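Local coordinates for cortical-lytic enzyme (Bacillus cereus, PDB 4S3J), which cleaves partially degraded spore-cortex peptidoglycan during germination as an N-acetylglucosaminidase that recognises muramic acid delta-lactam, at residues A[247-252]-A[270-275]; A[301-306]-A[394-399]. One frame throughout, in Å; residues are numbered along the deposited sequence.

How the contacts relate
Both contacts lie in the glycosyl hydrolase family 18 TIM barrel and join parts of its strand and helix layers; their centres are 19 Å apart and their nearest atoms about 6 Å. Along the chain they come in series: contact 1 packs helix 269-275 on strand 246-251, and contact 2 then brings together helix 299-312 and helix 387-400, far apart in sequence. Strand 278-281 links the two regions, pairing with strand 246-251 on one side and with strand 318-330, under contact 2, on the other. Contact 1 joins barrel strand to outer layer near the probable proton donor; contact 2 joins two outer helices away from that residue, on the side where the second LysM domain meets the barrel.

Contact 1: A[247-252]-A[270-275]; sequences LSTTLV and KAQGQI
In the TIM barrel of this family 18 glycosidase, strand 246-251 is one of the parallel staves, and the short helix 269-275 lies against its outer face. The two run nearly antiparallel, at 157°, with their axes 9.3 Å apart. Leu247, Thr249 and Leu251, alternate residues of the strand, turn toward the helix, whereas Ser248 and Thr250 point to the other face, where both hydroxyls bond His216.

Gln272 carries most of the contact. Its chain runs out extended beyond CG and delivers the amide to the middle of the strand, where Thr249 OG1 donates a hydrogen bond to Gln272 OE1 at 2.7 Å. The hydroxyl meets the oxygen almost head-on, with a C=O...donor angle of 168°. Thr249 presents it by setting OG1 between its own backbone N and carbonyl carbon (chi1 56°), while CG2 lies 3.5 Å from Gln272 OE1. Leu251 lays its CD2 methyl over one face of the amide, 3.5 Å from Gln272 OE1 and 3.9 Å from Gln272 NE2. At the other end Leu247 and Ile275 run abreast in one direction, and Leu247 CD2 meets Ile275 CG2 at a loose 4.2 Å.

Helix 227-240 closes in from the side, with Leu234 on Thr249 and Tyr230 on Gln272. The side chain of Leu251 is about 8 Å from that of Glu220, probably the proton donor.

Chemically, this is a polar link set among apolar neighbours: the buried hydroxyl spends its proton on the buried amide oxygen, and that bond, with a leucine methyl over the amide face, would restrict rotation of the amide and tie this turn of the helix to the middle of the strand.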
ATOM      1  N   LEU A 247      18.267   2.694   8.224  1.00 24.38           N
ATOM      2  CA  LEU A 247      18.532   2.278   6.855  1.00 23.23           C
ATOM      3  C   LEU A 247      17.446   1.322   6.365  1.00 21.67           C
ATOM      4  O   LEU A 247      17.043   0.413   7.090  1.00 21.63           O
ATOM      5  CB  LEU A 247      19.898   1.598   6.792  1.00 23.64           C
ATOM      6  CG  LEU A 247      20.326   0.898   5.512  1.00 23.39           C
ATOM      7  CD1 LEU A 247      20.457   1.920   4.363  1.00 26.02           C
ATOM      8  CD2 LEU A 247      21.672   0.154   5.731  1.00 22.70           C
ATOM      9  N   SER A 248      16.968   1.526   5.137  1.00 19.08           N
ATOM     10  CA  SER A 248      15.984   0.626   4.566  1.00 18.60           C
ATOM     11  C   SER A 248      16.246   0.389   3.090  1.00 19.95           C
ATOM     12  O   SER A 248      17.003   1.133   2.459  1.00 18.24           O
ATOM     13  CB  SER A 248      14.561   1.178   4.776  1.00 19.71           C
ATOM     14  OG  SER A 248      14.400   2.450   4.165  1.00 20.50           O
ATOM     15  N   THR A 249      15.641  -0.671   2.562  1.00 19.69           N
ATOM     16  CA  THR A 249      15.773  -1.031   1.153  1.00 21.28           C
ATOM     17  C   THR A 249      14.472  -1.538   0.543  1.00 19.90           C
ATOM     18  O   THR A 249      13.577  -2.035   1.262  1.00 18.36           O
ATOM     19  CB  THR A 249      16.801  -2.140   0.951  1.00 20.29           C
ATOM     20  OG1 THR A 249      16.421  -3.258   1.755  1.00 22.61           O
ATOM     21  CG2 THR A 249      18.224  -1.658   1.310  1.00 20.07           C
ATOM     22  N   THR A 250      14.398  -1.442  -0.783  1.00 21.17           N
ATOM     23  CA  THR A 250      13.347  -2.063  -1.568  1.00 17.81           C
ATOM     24  C   THR A 250      13.759  -3.459  -2.030  1.00 18.51           C
ATOM     25  O   THR A 250      14.868  -3.662  -2.524  1.00 20.88           O
ATOM     26  CB  THR A 250      12.997  -1.198  -2.809  1.00 21.92           C
ATOM     27  OG1 THR A 250      12.402   0.031  -2.375  1.00 24.56           O
ATOM     28  CG2 THR A 250      12.035  -1.932  -3.743  1.00 25.62           C
ATOM     29  N   LEU A 251      12.853  -4.410  -1.881  1.00 18.53           N
ATOM     30  CA  LEU A 251      13.054  -5.784  -2.346  1.00 17.30           C
ATOM     31  C   LEU A 251      11.968  -6.203  -3.337  1.00 19.20           C
ATOM     32  O   LEU A 251      10.770  -5.984  -3.108  1.00 18.72           O
ATOM     33  CB  LEU A 251      13.058  -6.763  -1.165  1.00 20.28           C
ATOM     34  CG  LEU A 251      14.222  -6.720  -0.174  1.00 18.86           C
ATOM     35  CD1 LEU A 251      13.910  -7.661   1.007  1.00 21.61           C
ATOM     36  CD2 LEU A 251      15.537  -7.076  -0.839  1.00 21.22           C
ATOM     37  N   VAL A 252      12.373  -6.858  -4.414  1.00 17.77           N
ATOM     38  CA  VAL A 252      11.416  -7.525  -5.285  1.00 17.36           C
ATOM     39  C   VAL A 252      10.790  -8.686  -4.503  1.00 22.08           C
ATOM     40  O   VAL A 252      11.427  -9.260  -3.605  1.00 22.00           O
ATOM     41  CB  VAL A 252      12.055  -8.049  -6.591  1.00 22.60           C
ATOM     42  CG1 VAL A 252      12.504  -6.892  -7.481  1.00 22.43           C
ATOM     43  CG2 VAL A 252      13.211  -9.001  -6.283  1.00 29.65           C
ATOM     44  N   LYS A 270      18.190 -12.614   2.944  1.00 26.42           N
ATOM     45  CA  LYS A 270      18.828 -12.978   4.205  1.00 31.96           C
ATOM     46  C   LYS A 270      19.884 -11.953   4.600  1.00 27.11           C
ATOM     47  O   LYS A 270      19.922 -11.491   5.734  1.00 26.02           O
ATOM     48  CB  LYS A 270      19.489 -14.350   4.083  1.00 41.19           C
ATOM     49  CG  LYS A 270      19.979 -14.956   5.395  1.00 69.28           C
ATOM     50  CD  LYS A 270      20.629 -16.311   5.134  1.00 97.40           C
ATOM     51  CE  LYS A 270      19.627 -17.391   4.784  1.00108.13           C
ATOM     52  NZ  LYS A 270      20.313 -18.672   4.460  1.00116.26           N
ATOM     53  N   ALA A 271      20.749 -11.593   3.657  1.00 24.89           N
ATOM     54  CA  ALA A 271      21.808 -10.640   3.952  1.00 24.24           C
ATOM     55  C   ALA A 271      21.271  -9.256   4.293  1.00 25.30           C
ATOM     56  O   ALA A 271      21.719  -8.635   5.249  1.00 27.81           O
ATOM     57  CB  ALA A 271      22.785 -10.551   2.775  1.00 25.97           C
ATOM     58  N   GLN A 272      20.331  -8.756   3.494  1.00 25.89           N
ATOM     59  CA  GLN A 272      19.808  -7.421   3.755  1.00 25.36           C
ATOM     60  C   GLN A 272      19.069  -7.394   5.088  1.00 25.02           C
ATOM     61  O   GLN A 272      19.206  -6.445   5.857  1.00 26.73           O
ATOM     62  CB  GLN A 272      18.895  -6.955   2.606  1.00 23.08           C
ATOM     63  CG  GLN A 272      19.650  -6.719   1.288  1.00 22.31           C
ATOM     64  CD  GLN A 272      18.896  -5.841   0.294  1.00 24.71           C
ATOM     65  OE1 GLN A 272      17.986  -5.106   0.667  1.00 27.76           O
ATOM     66  NE2 GLN A 272      19.257  -5.948  -0.982  1.00 25.46           N
ATOM     67  N   GLY A 273      18.329  -8.457   5.386  1.00 24.29           N
ATOM     68  CA  GLY A 273      17.571  -8.534   6.623  1.00 27.24           C
ATOM     69  C   GLY A 273      18.433  -8.443   7.871  1.00 31.78           C
ATOM     70  O   GLY A 273      17.984  -8.019   8.941  1.00 32.62           O
ATOM     71  N   GLN A 274      19.686  -8.858   7.731  1.00 28.78           N
ATOM     72  CA  GLN A 274      20.639  -8.808   8.813  1.00 31.22           C
ATOM     73  C   GLN A 274      21.227  -7.400   9.001  1.00 38.69           C
ATOM     74  O   GLN A 274      21.738  -7.069  10.069  1.00 31.36           O
ATOM     75  CB  GLN A 274      21.744  -9.842   8.555  1.00 32.18           C
ATOM     76  CG  GLN A 274      22.568 -10.184   9.772  1.00 52.01           C
ATOM     77  CD  GLN A 274      23.448 -11.402   9.551  1.00 71.21           C
ATOM     78  OE1 GLN A 274      23.145 -12.257   8.717  1.00 74.04           O
ATOM     79  NE2 GLN A 274      24.538 -11.491  10.302  1.00 73.14           N
ATOM     80  N   ILE A 275      21.215  -6.605   7.935  1.00 25.73           N
ATOM     81  CA  ILE A 275      21.829  -5.286   7.939  1.00 27.41           C
ATOM     82  C   ILE A 275      20.848  -4.145   8.212  1.00 27.74           C
ATOM     83  O   ILE A 275      21.124  -3.254   9.005  1.00 28.84           O
ATOM     84  CB  ILE A 275      22.528  -5.011   6.597  1.00 26.96           C
ATOM     85  CG1 ILE A 275      23.579  -6.089   6.306  1.00 30.02           C
ATOM     86  CG2 ILE A 275      23.179  -3.628   6.599  1.00 27.19           C
ATOM     87  CD1 ILE A 275      24.041  -6.134   4.869  1.00 25.04           C
TER

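Contact 2: A[301-306]-A[394-399]; sequences PVKEVL and FNLMKE
Leu396 reaches from helix 387-400 toward helix 299-312, both outer helices of the TIM barrel, and meets three side chains there: Val302 and Leu306, which face it, and Lys303 at the margin. Its CG stands anti to the backbone N (chi1 175°), which carries the forked end across to the other helix, and each methyl has its own partners. CD2 takes the two aliphatic residues. Leu306 comes at it tip to tip, with Leu306 CD1 3.9 Å from Leu396 CD2, while Val302 crosses at a slant and sets its CG1 3.9 Å from the same Leu396 CD2. CD1 turns instead to Lys303 and lies along the first three methylenes of the chain, 3.9 Å from Lys303 CB and 4.1 Å from Lys303 CD.

Because Lys303 is extended throughout, its methylenes run along one methyl of the leucine while its ammonium group is carried past it toward Glu399. The two charged groups do not meet directly: Lys303 NZ is 5.2 Å from Glu399 OE1, and a water spans the gap. That water donates to Glu399 OE1 at 2.8 Å and accepts a weak bond from Lys303 NZ at 3.1 Å. The other carboxylate oxygen of Glu399 is bonded to Tyr64 OH, within the second LysM domain, so this helix also meets that domain.

The helices run roughly parallel, inclined by 27°, with axes 11.3 Å apart, a separation filled by side chains and, at the margin, a water. Beneath them is barrel strand 318-330, whose Met320 touches Val302, Leu306 and Met397.

The chemistry is therefore graded across the interface: methyl packing next to the barrel strand, then lysine methylenes, and finally a water-mediated pairing of opposite charges, whose attraction is probably modest at that separation and leaves the joining of the helices mainly to apolar packing.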
ATOM      1  N   PRO A 301      -0.865 -15.153  -3.257  1.00 21.59           N
ATOM      2  CA  PRO A 301       0.552 -14.933  -3.560  1.00 18.83           C
ATOM      3  C   PRO A 301       1.213 -13.931  -2.621  1.00 19.87           C
ATOM      4  O   PRO A 301       2.385 -14.108  -2.278  1.00 21.70           O
ATOM      5  CB  PRO A 301       0.522 -14.426  -4.995  1.00 18.04           C
ATOM      6  CG  PRO A 301      -0.682 -15.063  -5.572  1.00 20.36           C
ATOM      7  CD  PRO A 301      -1.699 -15.058  -4.470  1.00 21.48           C
ATOM      8  N   VAL A 302       0.494 -12.911  -2.172  1.00 18.46           N
ATOM      9  CA  VAL A 302       1.094 -11.962  -1.247  1.00 16.19           C
ATOM     10  C   VAL A 302       1.469 -12.673   0.064  1.00 22.16           C
ATOM     11  O   VAL A 302       2.573 -12.495   0.576  1.00 19.56           O
ATOM     12  CB  VAL A 302       0.163 -10.764  -0.981  1.00 18.82           C
ATOM     13  CG1 VAL A 302       0.668  -9.920   0.182  1.00 18.35           C
ATOM     14  CG2 VAL A 302       0.026  -9.915  -2.239  1.00 17.09           C
ATOM     15  N   LYS A 303       0.568 -13.506   0.569  1.00 18.62           N
ATOM     16  CA  LYS A 303       0.838 -14.294   1.778  1.00 17.81           C
ATOM     17  C   LYS A 303       2.074 -15.181   1.568  1.00 20.39           C
ATOM     18  O   LYS A 303       2.915 -15.290   2.462  1.00 22.51           O
ATOM     19  CB  LYS A 303      -0.382 -15.143   2.172  1.00 19.43           C
ATOM     20  CG  LYS A 303      -0.135 -16.074   3.349  1.00 21.09           C
ATOM     21  CD  LYS A 303      -1.412 -16.723   3.833  1.00 19.29           C
ATOM     22  CE  LYS A 303      -1.121 -17.660   5.004  1.00 25.58           C
ATOM     23  NZ  LYS A 303      -2.387 -18.249   5.506  1.00 28.82           N
ATOM     24  N   GLU A 304       2.199 -15.797   0.388  1.00 18.24           N
ATOM     25  CA  GLU A 304       3.371 -16.648   0.090  1.00 19.44           C
ATOM     26  C   GLU A 304       4.671 -15.866   0.200  1.00 24.65           C
ATOM     27  O   GLU A 304       5.684 -16.368   0.721  1.00 23.39           O
ATOM     28  CB  GLU A 304       3.259 -17.260  -1.298  1.00 27.92           C
ATOM     29  CG  GLU A 304       2.165 -18.307  -1.450  1.00 43.72           C
ATOM     30  CD  GLU A 304       2.175 -18.962  -2.825  1.00 70.51           C
ATOM     31  OE1 GLU A 304       3.261 -19.060  -3.436  1.00 73.88           O
ATOM     32  OE2 GLU A 304       1.096 -19.371  -3.298  1.00 86.80           O
ATOM     33  N   VAL A 305       4.658 -14.644  -0.321  1.00 20.51           N
ATOM     34  CA  VAL A 305       5.835 -13.780  -0.252  1.00 20.02           C
ATOM     35  C   VAL A 305       6.141 -13.392   1.195  1.00 20.04           C
ATOM     36  O   VAL A 305       7.298 -13.426   1.611  1.00 20.99           O
ATOM     37  CB  VAL A 305       5.671 -12.488  -1.120  1.00 18.62           C
ATOM     38  CG1 VAL A 305       6.830 -11.525  -0.873  1.00 18.82           C
ATOM     39  CG2 VAL A 305       5.603 -12.829  -2.593  1.00 22.10           C
ATOM     40  N   LEU A 306       5.127 -13.017   1.968  1.00 21.96           N
ATOM     41  CA  LEU A 306       5.369 -12.680   3.367  1.00 20.76           C
ATOM     42  C   LEU A 306       5.918 -13.877   4.146  1.00 21.61           C
ATOM     43  O   LEU A 306       6.801 -13.704   4.993  1.00 22.16           O
ATOM     44  CB  LEU A 306       4.105 -12.165   4.048  1.00 19.95           C
ATOM     45  CG  LEU A 306       3.583 -10.856   3.456  1.00 17.64           C
ATOM     46  CD1 LEU A 306       2.301 -10.462   4.193  1.00 21.03           C
ATOM     47  CD2 LEU A 306       4.595  -9.726   3.516  1.00 20.42           C
ATOM     48  N   PHE A 394      -5.066  -5.915   5.792  1.00 14.31           N
ATOM     49  CA  PHE A 394      -4.775  -5.561   7.184  1.00 15.32           C
ATOM     50  C   PHE A 394      -4.827  -6.822   8.064  1.00 18.29           C
ATOM     51  O   PHE A 394      -3.970  -7.006   8.938  1.00 16.65           O
ATOM     52  CB  PHE A 394      -5.772  -4.527   7.718  1.00 15.68           C
ATOM     53  CG  PHE A 394      -5.618  -3.123   7.142  1.00 13.99           C
ATOM     54  CD1 PHE A 394      -4.476  -2.707   6.441  1.00 14.57           C
ATOM     55  CD2 PHE A 394      -6.676  -2.215   7.274  1.00 17.22           C
ATOM     56  CE1 PHE A 394      -4.368  -1.412   5.956  1.00 13.67           C
ATOM     57  CE2 PHE A 394      -6.575  -0.936   6.778  1.00 17.55           C
ATOM     58  CZ  PHE A 394      -5.410  -0.532   6.100  1.00 15.42           C
ATOM     59  N   ASN A 395      -5.832  -7.676   7.864  1.00 16.42           N
ATOM     60  CA  ASN A 395      -5.954  -8.913   8.650  1.00 17.42           C
ATOM     61  C   ASN A 395      -4.779  -9.866   8.371  1.00 17.67           C
ATOM     62  O   ASN A 395      -4.287 -10.549   9.276  1.00 18.53           O
ATOM     63  CB  ASN A 395      -7.281  -9.598   8.368  1.00 17.74           C
ATOM     64  CG  ASN A 395      -8.464  -8.832   8.946  1.00 20.57           C
ATOM     65  OD1 ASN A 395      -8.296  -7.839   9.673  1.00 16.55           O
ATOM     66  ND2 ASN A 395      -9.661  -9.272   8.604  1.00 17.09           N
ATOM     67  N   LEU A 396      -4.312  -9.902   7.123  1.00 16.84           N
ATOM     68  CA  LEU A 396      -3.126 -10.695   6.794  1.00 17.21           C
ATOM     69  C   LEU A 396      -1.894 -10.200   7.566  1.00 19.60           C
ATOM     70  O   LEU A 396      -1.097 -11.007   8.077  1.00 19.87           O
ATOM     71  CB  LEU A 396      -2.872 -10.653   5.296  1.00 16.62           C
ATOM     72  CG  LEU A 396      -1.597 -11.336   4.786  1.00 16.31           C
ATOM     73  CD1 LEU A 396      -1.646 -12.841   5.098  1.00 24.45           C
ATOM     74  CD2 LEU A 396      -1.417 -11.114   3.305  1.00 16.94           C
ATOM     75  N   MET A 397      -1.741  -8.879   7.661  1.00 16.68           N
ATOM     76  CA  MET A 397      -0.622  -8.282   8.395  1.00 17.36           C
ATOM     77  C   MET A 397      -0.671  -8.727   9.847  1.00 19.02           C
ATOM     78  O   MET A 397       0.352  -9.082  10.431  1.00 20.60           O
ATOM     79  CB  MET A 397      -0.664  -6.759   8.319  1.00 17.92           C
ATOM     80  CG  MET A 397      -0.426  -6.196   6.913  1.00 21.24           C
ATOM     81  SD  MET A 397      -0.790  -4.421   6.826  1.00 20.03           S
ATOM     82  CE  MET A 397       0.306  -3.786   8.104  1.00 21.11           C
ATOM     83  N   LYS A 398      -1.865  -8.714  10.412  1.00 17.86           N
ATOM     84  CA  LYS A 398      -2.044  -9.137  11.798  1.00 18.91           C
ATOM     85  C   LYS A 398      -1.658 -10.598  11.987  1.00 23.57           C
ATOM     86  O   LYS A 398      -0.935 -10.939  12.938  1.00 24.40           O
ATOM     87  CB  LYS A 398      -3.501  -8.921  12.243  1.00 19.90           C
ATOM     88  CG  LYS A 398      -3.933  -7.459  12.240  1.00 17.70           C
ATOM     89  CD  LYS A 398      -5.404  -7.307  12.544  1.00 16.93           C
ATOM     90  CE  LYS A 398      -5.933  -5.910  12.148  1.00 19.92           C
ATOM     91  NZ  LYS A 398      -7.358  -5.746  12.622  1.00 17.56           N
ATOM     92  N   GLU A 399      -2.147 -11.460  11.099  1.00 19.74           N
ATOM     93  CA  GLU A 399      -1.877 -12.885  11.201  1.00 23.67           C
ATOM     94  C   GLU A 399      -0.387 -13.166  11.100  1.00 21.98           C
ATOM     95  O   GLU A 399       0.140 -13.991  11.839  1.00 25.66           O
ATOM     96  CB  GLU A 399      -2.618 -13.657  10.114  1.00 25.13           C
ATOM     97  CG  GLU A 399      -4.129 -13.647  10.233  1.00 27.28           C
ATOM     98  CD  GLU A 399      -4.800 -14.196   8.986  1.00 42.17           C
ATOM     99  OE1 GLU A 399      -4.244 -14.021   7.881  1.00 26.54           O
ATOM    100  OE2 GLU A 399      -5.883 -14.796   9.095  1.00 48.91           O
TER
HETATM  101  O   HOH W   1      -2.145 -15.756   7.395  1.00 27.34           O